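Local coordinates for phytase (Debaryomyces castellii, PDB 2GFI), which removes phosphate from inositol hexakisphosphate (phytate) by hydrolysis, as a 3-phytase of the histidine acid phosphatase family, at residues 8-13 with 26-31; 49-54 with 394-399; 160-165 with 189-194; 236-241 with 272-277. All coordinates share one frame; numbering follows the deposited sequence.

Contact 1 of 4, residues 8-13 with 26-31; sequences GLLLVG and ASVEQY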
# COMPACT_ATOMS: atom_id res chain seq x y z
N GLY A 8 -10.05 -0.28 -7.74
CA GLY A 8 -9.91 -0.73 -6.36
C GLY A 8 -11.22 -0.72 -5.61
O GLY A 8 -12.31 -0.51 -6.18
N LEU A 9 -11.11 -0.90 -4.30
CA LEU A 9 -12.27 -1.13 -3.45
C LEU A 9 -12.52 0.04 -2.54
O LEU A 9 -13.50 0.05 -1.79
CB LEU A 9 -12.07 -2.41 -2.63
CG LEU A 9 -11.84 -3.66 -3.45
CD1 LEU A 9 -11.41 -4.85 -2.60
CD2 LEU A 9 -13.15 -3.98 -4.22
N LEU A 10 -11.65 1.05 -2.59
CA LEU A 10 -11.70 2.13 -1.60
C LEU A 10 -12.47 3.34 -2.12
O LEU A 10 -12.23 3.83 -3.21
CB LEU A 10 -10.29 2.55 -1.16
CG LEU A 10 -9.43 1.43 -0.58
CD1 LEU A 10 -8.02 1.93 -0.35
CD2 LEU A 10 -10.04 0.85 0.70
N LEU A 11 -13.37 3.80 -1.29
CA LEU A 11 -14.19 4.97 -1.53
C LEU A 11 -13.50 6.22 -0.97
O LEU A 11 -14.10 7.01 -0.22
CB LEU A 11 -15.53 4.75 -0.84
CG LEU A 11 -16.74 4.18 -1.62
CD1 LEU A 11 -16.52 3.79 -3.05
CD2 LEU A 11 -17.55 3.14 -0.80
N VAL A 12 -12.23 6.36 -1.30
CA VAL A 12 -11.42 7.50 -0.89
C VAL A 12 -10.25 7.57 -1.86
O VAL A 12 -9.79 6.51 -2.36
CB VAL A 12 -10.89 7.33 0.55
CG1 VAL A 12 -9.77 6.20 0.60
CG2 VAL A 12 -10.41 8.68 1.15
N GLY A 13 -9.76 8.77 -2.15
CA GLY A 13 -8.56 8.88 -2.96
C GLY A 13 -7.34 9.22 -2.13
O GLY A 13 -7.30 8.98 -0.91
N ALA A 26 -2.45 6.65 7.84
CA ALA A 26 -3.78 6.85 7.25
C ALA A 26 -4.72 5.76 7.66
O ALA A 26 -4.31 4.60 7.83
CB ALA A 26 -3.71 6.89 5.73
N SER A 27 -5.99 6.11 7.79
CA SER A 27 -7.03 5.11 7.97
C SER A 27 -7.94 5.09 6.76
O SER A 27 -8.88 5.89 6.65
CB SER A 27 -7.81 5.34 9.27
OG SER A 27 -6.89 5.32 10.35
N VAL A 28 -7.65 4.19 5.83
CA VAL A 28 -8.40 4.15 4.58
C VAL A 28 -9.31 2.93 4.51
O VAL A 28 -10.24 2.93 3.73
CB VAL A 28 -7.47 4.21 3.35
CG1 VAL A 28 -6.81 5.59 3.27
CG2 VAL A 28 -6.42 3.09 3.36
N GLU A 29 -9.07 1.94 5.38
CA GLU A 29 -9.87 0.69 5.38
C GLU A 29 -11.35 0.91 5.68
O GLU A 29 -12.18 0.13 5.23
CB GLU A 29 -9.28 -0.35 6.34
CG GLU A 29 -7.99 -0.92 5.79
CD GLU A 29 -7.23 -1.77 6.79
OE1 GLU A 29 -7.77 -2.05 7.89
OE2 GLU A 29 -6.09 -2.16 6.45
N GLN A 30 -11.67 1.97 6.43
CA GLN A 30 -13.07 2.34 6.68
C GLN A 30 -13.81 2.56 5.35
O GLN A 30 -15.03 2.49 5.30
CB GLN A 30 -13.13 3.62 7.52
CG GLN A 30 -12.28 4.71 6.90
CD GLN A 30 -12.33 6.04 7.60
OE1 GLN A 30 -11.26 6.61 7.92
NE2 GLN A 30 -13.51 6.57 7.81
N TYR A 31 -13.07 2.83 4.27
CA TYR A 31 -13.68 3.27 3.02
C TYR A 31 -13.90 2.13 2.04
O TYR A 31 -14.31 2.35 0.92
CB TYR A 31 -12.81 4.33 2.36
CG TYR A 31 -12.73 5.63 3.11
CD1 TYR A 31 -13.85 6.44 3.26
CD2 TYR A 31 -11.51 6.06 3.65
CE1 TYR A 31 -13.75 7.66 3.92
CE2 TYR A 31 -11.40 7.27 4.29
CZ TYR A 31 -12.52 8.06 4.42
OH TYR A 31 -12.40 9.25 5.07
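Val-12 sets its branched side chain down on one face of the Tyr-31 ring, the two side chains crossing at about a right angle. CB sits over the face, offset toward the rim, 3.7 Å from the ring centroid, a CH-pi contact. Beside it CG1 lies 3.5 Å from Tyr-31 CD2, while CG2, turned anti to the backbone N, reaches 3.6 Å from CE2. A beta-branched residue suits the place, since branching at CB lets CB and both methyls reach the ring together. On the opposite face lies CG of Gln-30. Leu-10 and Val-12 both lie against Val-28: Val-12 CG1 meets Val-28 CG1 at 4.0 Å, Leu-10 CD1 meets Val-28 CG2 at 4.2 Å, and Leu-10 CD2 rests 3.7 Å from Val-28 O. One polar link fixes the backbones: Leu-11 N donates to Tyr-31 O at 2.8 Å, fairly straight (161°) but from above the carbonyl plane. A serine in place of Tyr-31 would keep that backbone bond but would probably leave Val-12 without the face it rests on and open a gap between the two loops. Around this pair the second subunit comes close, with Val-28 N bonded to Glu-29 of that subunit. The arrangement joins an inverse gamma turn centred on Leu-11 to a short 3-10 turn ending at Tyr-31, in the loop region before strand 59-69 that meets neighbouring subunits.

Contact 2 of 4, residues 49-54 with 394-399; sequences FGISTD and DAVIPI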
# COMPACT_ATOMS: atom_id res chain seq x y z
N PHE A 49 -8.68 -6.18 16.08
CA PHE A 49 -8.26 -5.35 17.22
C PHE A 49 -6.76 -5.30 17.38
O PHE A 49 -6.28 -4.77 18.38
CB PHE A 49 -8.86 -5.83 18.54
CG PHE A 49 -10.35 -5.98 18.52
CD1 PHE A 49 -11.19 -4.86 18.51
CD2 PHE A 49 -10.93 -7.26 18.54
CE1 PHE A 49 -12.58 -5.02 18.51
CE2 PHE A 49 -12.31 -7.43 18.55
CZ PHE A 49 -13.14 -6.31 18.53
N GLY A 50 -6.02 -5.88 16.43
CA GLY A 50 -4.57 -5.82 16.47
C GLY A 50 -3.96 -7.02 17.12
O GLY A 50 -2.76 -7.07 17.29
N ILE A 51 -4.79 -8.01 17.48
CA ILE A 51 -4.35 -9.22 18.14
C ILE A 51 -3.66 -10.06 17.12
O ILE A 51 -4.18 -10.28 16.01
CB ILE A 51 -5.51 -9.98 18.78
CG1 ILE A 51 -6.19 -9.08 19.82
CG2 ILE A 51 -5.01 -11.20 19.46
CD1 ILE A 51 -7.56 -9.53 20.15
N SER A 52 -2.47 -10.51 17.46
CA SER A 52 -1.75 -11.34 16.51
C SER A 52 -2.53 -12.66 16.33
O SER A 52 -3.05 -13.26 17.29
CB SER A 52 -0.32 -11.49 16.97
OG SER A 52 0.20 -12.71 16.48
N THR A 53 -2.66 -13.10 15.08
CA THR A 53 -3.51 -14.26 14.81
C THR A 53 -2.66 -15.50 14.91
O THR A 53 -3.22 -16.60 14.98
CB THR A 53 -4.19 -14.20 13.44
OG1 THR A 53 -3.20 -13.98 12.42
CG2 THR A 53 -5.12 -13.01 13.36
N ASP A 54 -1.33 -15.32 14.89
CA ASP A 54 -0.38 -16.37 15.23
C ASP A 54 -0.75 -17.10 16.51
O ASP A 54 -1.24 -16.49 17.46
CB ASP A 54 0.98 -15.77 15.55
CG ASP A 54 1.70 -15.22 14.34
OD1 ASP A 54 1.07 -14.88 13.33
OD2 ASP A 54 2.93 -15.10 14.34
N ASP A 394 -10.32 -13.52 9.92
CA ASP A 394 -8.92 -13.23 10.11
C ASP A 394 -8.59 -12.27 11.23
O ASP A 394 -7.49 -11.74 11.26
CB ASP A 394 -8.27 -12.77 8.82
CG ASP A 394 -8.24 -13.83 7.80
OD1 ASP A 394 -7.76 -14.94 8.14
OD2 ASP A 394 -8.64 -13.65 6.62
N ALA A 395 -9.51 -12.10 12.17
CA ALA A 395 -9.28 -11.26 13.32
C ALA A 395 -9.60 -12.05 14.58
O ALA A 395 -10.62 -12.72 14.61
CB ALA A 395 -10.17 -10.02 13.27
N VAL A 396 -8.75 -11.99 15.60
CA VAL A 396 -9.10 -12.63 16.85
C VAL A 396 -10.18 -11.77 17.43
O VAL A 396 -10.02 -10.55 17.50
CB VAL A 396 -7.93 -12.74 17.85
CG1 VAL A 396 -8.43 -13.28 19.20
CG2 VAL A 396 -6.75 -13.58 17.26
N ILE A 397 -11.29 -12.39 17.80
CA ILE A 397 -12.36 -11.71 18.53
C ILE A 397 -12.46 -12.33 19.91
O ILE A 397 -13.07 -13.39 20.06
CB ILE A 397 -13.71 -11.81 17.77
CG1 ILE A 397 -13.55 -11.41 16.29
CG2 ILE A 397 -14.82 -11.03 18.50
CD1 ILE A 397 -13.20 -9.92 16.01
N PRO A 398 -11.87 -11.70 20.93
CA PRO A 398 -11.93 -12.26 22.26
C PRO A 398 -13.38 -12.33 22.80
O PRO A 398 -14.23 -11.52 22.43
CB PRO A 398 -11.07 -11.29 23.09
CG PRO A 398 -10.12 -10.67 22.09
CD PRO A 398 -11.05 -10.47 20.89
N ILE A 399 -13.64 -13.35 23.62
CA ILE A 399 -14.90 -13.47 24.29
C ILE A 399 -14.88 -12.51 25.45
O ILE A 399 -13.94 -12.51 26.22
CB ILE A 399 -15.13 -14.89 24.81
CG1 ILE A 399 -15.06 -15.88 23.66
CG2 ILE A 399 -16.44 -14.95 25.57
CD1 ILE A 399 -14.94 -17.29 24.12
O HOH W 1 -8.02 -8.79 16.51
O HOH W 2 -6.58 -9.91 14.93
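Ile-51 and Val-396 form the apolar middle of this contact, their side chains crossing at about a right angle with Ile-51 CG2 3.7 Å from Val-396 CB. With CG2 anti to the backbone N and CG1 anti to the carbonyl carbon, Ile-51 sends one branch to Val-396 and the other to Pro-398, whose CG meets CD1 of Ile-51 tip to tip at 3.4 Å, a tight approach for two carbons. Phe-49 CE2 touches Ile-397 CD1 at 3.7 Å, and its CD2 lies near Pro-398 CD. Such branched and cyclic residues pack against one another without needing polar partners. Thr-53 adds its methyl CG2, 3.4 Å from Asp-394 O.

Polar contacts run through water. One water accepts from Phe-49 N at 2.7 Å and lies 2.8 Å from Val-396 O; a second accepts from Val-396 N at 3.1 Å and lies 2.7 Å from Ile-51 O.

Strand 395-397 pairs on its other side with strand 385-392, whose Arg-389 touches both Ile-51 and Val-396. The second subunit closes over the loop, where its Phe-359 meets the ring of Phe-49, and the side chain of Ile-399 touches Tyr-415 and Tyr-418 of helix 412-423.

Contact 3 of 4, residues 160-165 with 189-194; sequences VFTSNS and VKTNII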
# COMPACT_ATOMS: atom_id res chain seq x y z
N VAL A 160 -14.66 -33.50 5.64
CA VAL A 160 -15.13 -32.16 5.33
C VAL A 160 -16.62 -32.22 5.59
O VAL A 160 -17.24 -33.21 5.30
CB VAL A 160 -14.74 -31.76 3.87
CG1 VAL A 160 -15.44 -30.52 3.44
CG2 VAL A 160 -13.22 -31.55 3.75
N PHE A 161 -17.18 -31.22 6.23
CA PHE A 161 -18.60 -31.18 6.44
C PHE A 161 -19.11 -29.96 5.69
O PHE A 161 -18.59 -28.84 5.84
CB PHE A 161 -18.92 -31.15 7.94
CG PHE A 161 -18.24 -32.25 8.71
CD1 PHE A 161 -18.90 -33.44 8.97
CD2 PHE A 161 -16.92 -32.12 9.09
CE1 PHE A 161 -18.26 -34.48 9.62
CE2 PHE A 161 -16.26 -33.15 9.73
CZ PHE A 161 -16.94 -34.34 10.01
N THR A 162 -20.09 -30.21 4.83
CA THR A 162 -20.68 -29.18 4.04
C THR A 162 -22.18 -29.42 3.91
O THR A 162 -22.61 -30.56 3.96
CB THR A 162 -20.02 -29.15 2.65
OG1 THR A 162 -20.69 -28.17 1.86
CG2 THR A 162 -20.26 -30.42 1.91
N SER A 163 -22.96 -28.35 3.75
CA SER A 163 -24.36 -28.52 3.39
C SER A 163 -24.44 -28.85 1.91
O SER A 163 -23.44 -28.82 1.20
CB SER A 163 -25.21 -27.29 3.75
OG SER A 163 -25.26 -26.39 2.66
N ASN A 164 -25.63 -29.22 1.43
CA ASN A 164 -25.75 -29.72 0.08
C ASN A 164 -26.06 -28.63 -0.93
O ASN A 164 -26.31 -28.90 -2.11
CB ASN A 164 -26.78 -30.86 0.03
CG ASN A 164 -28.17 -30.40 0.37
OD1 ASN A 164 -28.40 -29.72 1.37
ND2 ASN A 164 -29.11 -30.78 -0.46
N SER A 165 -26.06 -27.38 -0.46
CA SER A 165 -26.09 -26.25 -1.37
C SER A 165 -24.90 -26.33 -2.33
O SER A 165 -23.79 -26.59 -1.90
CB SER A 165 -26.01 -24.97 -0.59
OG SER A 165 -25.59 -23.93 -1.44
N VAL A 189 -9.59 -37.25 1.30
CA VAL A 189 -10.63 -36.35 1.80
C VAL A 189 -11.95 -37.06 1.71
O VAL A 189 -12.26 -37.66 0.68
CB VAL A 189 -10.73 -35.00 0.99
CG1 VAL A 189 -11.83 -34.07 1.58
CG2 VAL A 189 -9.37 -34.29 0.92
N LYS A 190 -12.73 -37.02 2.79
CA LYS A 190 -14.04 -37.56 2.71
C LYS A 190 -15.01 -36.45 3.08
O LYS A 190 -14.95 -35.89 4.18
CB LYS A 190 -14.19 -38.79 3.62
CG LYS A 190 -13.39 -40.08 3.10
CD LYS A 190 -13.72 -40.50 1.64
CE LYS A 190 -13.13 -41.86 1.28
NZ LYS A 190 -13.71 -42.37 -0.04
N THR A 191 -15.89 -36.12 2.13
CA THR A 191 -16.82 -35.05 2.33
C THR A 191 -18.16 -35.61 2.77
O THR A 191 -18.72 -36.50 2.12
CB THR A 191 -16.99 -34.25 1.04
OG1 THR A 191 -15.75 -33.63 0.72
CG2 THR A 191 -17.96 -33.10 1.24
N ASN A 192 -18.68 -35.03 3.83
CA ASN A 192 -19.97 -35.35 4.37
C ASN A 192 -20.91 -34.23 4.04
O ASN A 192 -20.73 -33.10 4.49
CB ASN A 192 -19.84 -35.57 5.88
CG ASN A 192 -18.73 -36.54 6.20
OD1 ASN A 192 -18.81 -37.72 5.84
ND2 ASN A 192 -17.65 -36.05 6.79
N ILE A 193 -21.87 -34.54 3.19
CA ILE A 193 -22.81 -33.58 2.68
C ILE A 193 -24.03 -33.75 3.53
O ILE A 193 -24.69 -34.77 3.48
CB ILE A 193 -23.15 -33.88 1.22
CG1 ILE A 193 -21.89 -34.11 0.39
CG2 ILE A 193 -24.00 -32.75 0.62
CD1 ILE A 193 -22.21 -34.52 -1.05
N ILE A 194 -24.35 -32.72 4.30
CA ILE A 194 -25.39 -32.75 5.28
C ILE A 194 -26.53 -31.97 4.69
O ILE A 194 -26.41 -30.76 4.38
CB ILE A 194 -24.84 -32.11 6.58
CG1 ILE A 194 -23.68 -32.96 7.10
CG2 ILE A 194 -25.90 -32.01 7.64
CD1 ILE A 194 -22.59 -32.09 7.56
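Val-160 O is gripped twice by Asn-192: its backbone N donates a straight bond of 2.7 Å (172°), and ND2 of its side chain adds a weak one at 3.2 Å. This is the parallel pairing of strands 158-163 and 189-194, which with the helix 166-180 between them make a beta-alpha-beta crossover. The ladder continues with Val-160 N to Lys-190 O and Thr-162 N to Asn-192 O; Ile-194 N then donates to Thr-162 O at 2.8 Å, so each strand donates and accepts in turn.

On the face of Phe-161 and Asn-192 the two side chains lie side by side, pointing the same way. CG of Asn-192 is anti to its carbonyl carbon (chi1 -51°), which carries the amide over the ring until ND2 stands 3.3 Å from Phe-161 CE1, the two planes 34° apart. An asparagine suits this place because its short amide can make a weak bond to the neighbouring carbonyl and still cover the aromatic face. Ile-194 CD1 comes in at the ring's edge, and Tyr-443 and Tyr-446 meet the ring edge-to-face.

The other face, with Val-160, Thr-162 and Thr-191, turns to helix 166-180: Thr-162 touches Val-168, and Thr-191 OG1 bonds Gln-173. Small beta-branched residues are compatible with close helix packing.

At the C-terminal end the strand leads toward the predicted nucleophile His-70, about 8 Å from the side chain of Ser-163, whose OG is held by Glu-196. Beyond it, Ile-193 CG2 presses on Asn-164 CB at 3.4 Å.

Contact 4 of 4, residues 236-241 with 272-277; sequences NRFKAS and CDIFTN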
# COMPACT_ATOMS: atom_id res chain seq x y z
N ASN A 236 -33.74 10.71 -7.30
CA ASN A 236 -33.91 12.07 -7.82
C ASN A 236 -32.67 12.56 -8.48
O ASN A 236 -32.76 13.29 -9.46
CB ASN A 236 -34.33 13.06 -6.72
CG ASN A 236 -35.69 12.78 -6.20
OD1 ASN A 236 -36.48 12.13 -6.86
ND2 ASN A 236 -35.98 13.24 -5.00
N ARG A 237 -31.50 12.15 -7.99
CA ARG A 237 -30.26 12.53 -8.65
C ARG A 237 -30.16 11.90 -10.04
O ARG A 237 -29.71 12.53 -11.01
CB ARG A 237 -29.04 12.18 -7.80
CG ARG A 237 -27.74 12.74 -8.31
CD ARG A 237 -26.56 12.51 -7.32
NE ARG A 237 -26.28 11.09 -7.10
CZ ARG A 237 -26.53 10.39 -5.99
NH1 ARG A 237 -27.07 10.95 -4.90
NH2 ARG A 237 -26.21 9.08 -5.97
N PHE A 238 -30.57 10.65 -10.13
CA PHE A 238 -30.53 9.90 -11.39
C PHE A 238 -31.51 10.53 -12.36
O PHE A 238 -31.20 10.69 -13.55
CB PHE A 238 -30.87 8.43 -11.12
CG PHE A 238 -29.87 7.74 -10.20
CD1 PHE A 238 -28.60 8.29 -9.99
CD2 PHE A 238 -30.21 6.57 -9.54
CE1 PHE A 238 -27.68 7.68 -9.16
CE2 PHE A 238 -29.30 5.95 -8.70
CZ PHE A 238 -28.03 6.50 -8.49
N LYS A 239 -32.66 10.93 -11.84
CA LYS A 239 -33.72 11.55 -12.66
C LYS A 239 -33.29 12.90 -13.16
O LYS A 239 -33.53 13.23 -14.31
CB LYS A 239 -35.04 11.66 -11.89
CG LYS A 239 -35.72 10.32 -11.70
CD LYS A 239 -37.05 10.46 -10.94
CE LYS A 239 -37.77 9.13 -10.94
NZ LYS A 239 -38.98 9.15 -10.05
N ALA A 240 -32.58 13.65 -12.31
CA ALA A 240 -32.14 15.01 -12.63
C ALA A 240 -31.26 15.05 -13.88
O ALA A 240 -31.31 16.00 -14.68
CB ALA A 240 -31.39 15.64 -11.43
N SER A 241 -30.44 14.02 -14.03
CA SER A 241 -29.54 13.89 -15.15
C SER A 241 -30.23 13.15 -16.30
O SER A 241 -29.77 13.20 -17.43
CB SER A 241 -28.29 13.12 -14.68
OG SER A 241 -27.18 14.01 -14.53
N CYS A 272 -21.38 0.32 -9.10
CA CYS A 272 -20.80 0.78 -7.82
C CYS A 272 -20.50 2.27 -7.83
O CYS A 272 -20.37 2.88 -6.73
CB CYS A 272 -19.51 0.05 -7.48
SG CYS A 272 -19.81 -1.68 -7.13
N ASP A 273 -20.39 2.85 -9.02
CA ASP A 273 -20.01 4.28 -9.11
C ASP A 273 -21.13 5.26 -8.96
O ASP A 273 -20.89 6.45 -9.00
CB ASP A 273 -19.34 4.57 -10.42
CG ASP A 273 -18.18 3.70 -10.62
OD1 ASP A 273 -17.59 3.27 -9.60
OD2 ASP A 273 -17.81 3.38 -11.75
N ILE A 274 -22.35 4.78 -8.80
CA ILE A 274 -23.51 5.69 -8.86
C ILE A 274 -23.92 6.16 -7.47
O ILE A 274 -24.79 7.02 -7.33
CB ILE A 274 -24.68 4.99 -9.58
CG1 ILE A 274 -25.28 3.90 -8.69
CG2 ILE A 274 -24.22 4.45 -10.95
CD1 ILE A 274 -26.59 3.29 -9.25
N PHE A 275 -23.29 5.61 -6.44
CA PHE A 275 -23.69 5.98 -5.06
C PHE A 275 -22.61 6.76 -4.33
O PHE A 275 -21.40 6.59 -4.59
CB PHE A 275 -24.09 4.73 -4.26
CG PHE A 275 -25.33 4.06 -4.77
CD1 PHE A 275 -26.54 4.77 -4.80
CD2 PHE A 275 -25.29 2.76 -5.24
CE1 PHE A 275 -27.68 4.19 -5.26
CE2 PHE A 275 -26.45 2.16 -5.72
CZ PHE A 275 -27.65 2.87 -5.72
N THR A 276 -23.07 7.61 -3.41
CA THR A 276 -22.18 8.31 -2.51
C THR A 276 -21.89 7.42 -1.33
O THR A 276 -22.66 6.51 -1.06
CB THR A 276 -22.81 9.62 -2.00
OG1 THR A 276 -23.99 9.32 -1.24
CG2 THR A 276 -23.25 10.53 -3.19
N ASN A 277 -20.78 7.69 -0.62
CA ASN A 277 -20.47 6.96 0.61
C ASN A 277 -21.64 6.98 1.58
O ASN A 277 -21.97 5.98 2.21
CB ASN A 277 -19.23 7.57 1.29
CG ASN A 277 -17.96 7.26 0.55
OD1 ASN A 277 -17.96 7.17 -0.69
ND2 ASN A 277 -16.87 7.07 1.29
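Ile-274 takes the centre of the contact, meeting both Phe-238 and Arg-237 of helix 229-241. Its side chain crosses the Phe-238 ring at about a right angle, CD1 lying 3.6 Å from CZ. The first torsion puts CG1 between the backbone N and the carbonyl carbon (chi1 72°), which carries CD1 to the end of the ring. Its carbonyl oxygen lies in the plane of that ring at the edge, 3.5 Å from CE1, and also takes the hydrogen bond that joins the segments: Arg-237 NH2 donates at 2.8 Å, somewhat bent (141°). The oxygen lies close to the guanidinium plane, and the donor in the carbonyl plane. A buried carbonyl in a loop needs such a partner, and a long arginine can bring one from the helix surface.

Next comes Phe-275, whose CE1 reaches Phe-238 CZ at 4.0 Å, the two side chains crossing at about a right angle. One face of its ring carries CG1 of Ile-274; the ring also stacks with Phe-256. Thr-276 then sets its methyl CG2 over a face of the Arg-237 guanidinium, 4.2 Å from NH1.

The arginine is fixed further by salt bridges to Glu-100 through NE and to Glu-279 through NH1. With a methionine in its place, Ile-274 O would probably lose its donor and the two glutamates the positive charge between them.

Thr-276 is an N-cap whose side chain caps a backbone N early in helix 277-295, while Glu-279 OE1 accepts from its backbone N. This is the capping-box start of that helix, with Glu-279 also holding Arg-237.

In the fold
Contact 3 is the only one of the four that pairs two strands: a backbone ladder, buried, untouched by other subunits and nearest the predicted active site. Contact 2 reaches the same mixed sheet at its strand 395-397, but there the loop is joined through waters and apolar packing. Contacts 1 and 4 lie on the side of the chain's centre away from contact 3 and touch each other, Asn-277 ND2 reaching Leu-11 O. Contact 4 is buried like contact 3 and combines a charged arginine with aromatic packing; contacts 1 and 2 are partly buried, contact 1 relying on one backbone bond and a ring face. Contacts 1 and 2 both meet the second subunit, contacts 1 and 4 the third.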